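Local coordinates for 2-phospho-L-lactate guanylyltransferase (Methanosarcina mazei, PDB 2I5E), which probably catalyses the guanylylation of (2S)-2-phospholactate with GTP, a step in the biosynthesis of coenzyme F420, at residues 129-132 with 136-139. Numbering follows the deposited sequence.
Sequences LFIK and KYRV
I131 and L129 meet Y137 and V139 through carbon atoms; no hydrogen bond joins 129-132 to 136-139. The chain leaves strand 126-131, turns through the few residues after I131 and runs back alongside it as an extended but irregular segment. I131 and Y137 have their CA atoms 7.3 Å apart, L129 and V139 theirs 9.1 Å, a separation spanned by side-chain contacts.

The tightest apolar contact lies near the turn, where I131 CG2 comes within 3.5 Å of Y137 CB. The two side chains cross at about a right angle, and I131 CG1 and CD1 continue along the phenol to its CD2 atom, CG1 at 3.9 Å. The Y137 ring runs past I131 to L129, its CG standing opposite the backbone N about the CA-CB bond (chi1 -154°); L129 CD2 meets Y137 CE2 at 3.9 Å. Both I131 CG1 and L129 CD2 approach the ring obliquely. The same L129 methyl also touches V139 CG1 at 3.9 Å, so that one methyl meets both Y137 and V139; I131 CD1 reaches V139 CG1 more loosely, at 4.5 Å.

The polar groups of these residues find their partners outside the two segments. Y137 OH is hydrogen-bonded to the carbonyl oxygen of H149 in helix 145-154, while V139 O accepts a bond from N81 ND2 of helix 76-86, and L129 and I131 pair through their backbones with strand 91-94. Replacing Y137 by an alanine would probably open a gap beside L129 and I131 and leave the H149 carbonyl without its phenol partner.

Between the two segments the contact thus rests on apolar packing against a strand of this GT-A-like sheet, while the hydrogen bonds of Y137 and V139 to the flanking helices also tie the returning loop down and satisfy the buried phenol hydroxyl.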
loop_
_atom_site.group_PDB
_atom_site.type_symbol
_atom_site.label_atom_id
_atom_site.label_comp_id
_atom_site.label_asym_id
_atom_site.label_seq_id
_atom_site.Cartn_x
_atom_site.Cartn_y
_atom_site.Cartn_z
ATOM N N LEU A 129 6.396 -1.681 -14.206
ATOM C CA LEU A 129 6.394 -0.624 -15.180
ATOM C C LEU A 129 5.969 -1.263 -16.518
ATOM O O LEU A 129 6.623 -2.214 -16.980
ATOM C CB LEU A 129 7.807 -0.057 -15.285
ATOM C CG LEU A 129 8.076 1.331 -15.888
ATOM C CD1 LEU A 129 7.069 2.427 -15.368
ATOM C CD2 LEU A 129 9.515 1.650 -15.536
ATOM N N PHE A 130 4.875 -0.762 -17.088
ATOM C CA PHE A 130 4.393 -1.105 -18.415
ATOM C C PHE A 130 4.590 0.097 -19.359
ATOM O O PHE A 130 4.017 1.160 -19.167
ATOM C CB PHE A 130 2.921 -1.654 -18.417
ATOM C CG PHE A 130 2.461 -2.168 -19.785
ATOM C CD1 PHE A 130 3.020 -3.313 -20.363
ATOM C CD2 PHE A 130 1.531 -1.428 -20.547
ATOM C CE1 PHE A 130 2.644 -3.753 -21.656
ATOM C CE2 PHE A 130 1.123 -1.838 -21.821
ATOM C CZ PHE A 130 1.666 -2.997 -22.368
ATOM N N ILE A 131 5.454 -0.115 -20.352
ATOM C CA ILE A 131 5.860 0.851 -21.295
ATOM C C ILE A 131 5.410 0.409 -22.712
ATOM O O ILE A 131 5.964 -0.522 -23.234
ATOM C CB ILE A 131 7.412 0.941 -21.235
ATOM C CG1 ILE A 131 7.885 1.253 -19.757
ATOM C CG2 ILE A 131 7.937 1.897 -22.306
ATOM C CD1 ILE A 131 9.113 0.373 -19.315
ATOM N N LYS A 132 4.426 1.083 -23.312
ATOM C CA LYS A 132 3.932 0.754 -24.664
ATOM C C LYS A 132 4.959 1.126 -25.722
ATOM O O LYS A 132 5.065 0.448 -26.707
ATOM C CB LYS A 132 2.663 1.539 -24.967
ATOM C CG LYS A 132 1.450 0.997 -24.297
ATOM C CD LYS A 132 0.174 1.709 -24.691
ATOM C CE LYS A 132 -0.894 1.300 -23.684
ATOM N NZ LYS A 132 -2.030 2.167 -24.011
ATOM N N LYS A 136 10.869 5.314 -26.768
ATOM C CA LYS A 136 10.664 6.662 -26.208
ATOM C C LYS A 136 10.798 6.723 -24.672
ATOM O O LYS A 136 10.547 7.767 -24.086
ATOM C CB LYS A 136 9.261 7.176 -26.590
ATOM C CG LYS A 136 9.197 8.006 -27.876
ATOM C CD LYS A 136 7.957 8.840 -27.845
ATOM C CE LYS A 136 8.196 10.246 -28.374
ATOM N NZ LYS A 136 7.013 11.092 -27.957
ATOM N N TYR A 137 11.193 5.621 -24.039
ATOM C CA TYR A 137 11.275 5.511 -22.583
ATOM C C TYR A 137 12.621 5.089 -22.098
ATOM O O TYR A 137 13.273 4.275 -22.741
ATOM C CB TYR A 137 10.211 4.554 -22.056
ATOM C CG TYR A 137 9.872 4.917 -20.597
ATOM C CD1 TYR A 137 9.067 6.039 -20.294
ATOM C CD2 TYR A 137 10.402 4.162 -19.528
ATOM C CE1 TYR A 137 8.773 6.373 -18.939
ATOM C CE2 TYR A 137 10.104 4.483 -18.185
ATOM C CZ TYR A 137 9.322 5.582 -17.905
ATOM O OH TYR A 137 9.070 5.857 -16.589
ATOM N N ARG A 138 13.061 5.637 -20.957
ATOM C CA ARG A 138 14.317 5.264 -20.316
ATOM C C ARG A 138 14.014 4.948 -18.817
ATOM O O ARG A 138 13.229 5.616 -18.225
ATOM C CB ARG A 138 15.323 6.444 -20.535
ATOM C CG ARG A 138 16.517 6.517 -19.554
ATOM C CD ARG A 138 17.384 7.850 -19.738
ATOM N NE ARG A 138 16.742 9.044 -19.139
ATOM C CZ ARG A 138 16.713 9.310 -17.825
ATOM N NH1 ARG A 138 17.291 8.464 -16.985
ATOM N NH2 ARG A 138 16.128 10.419 -17.341
ATOM N N VAL A 139 14.540 3.891 -18.221
ATOM C CA VAL A 139 14.273 3.617 -16.825
ATOM C C VAL A 139 15.409 4.102 -15.920
ATOM O O VAL A 139 16.590 4.096 -16.343
ATOM C CB VAL A 139 14.134 2.057 -16.476
ATOM C CG1 VAL A 139 12.976 1.361 -17.263
ATOM C CG2 VAL A 139 15.449 1.351 -16.693
#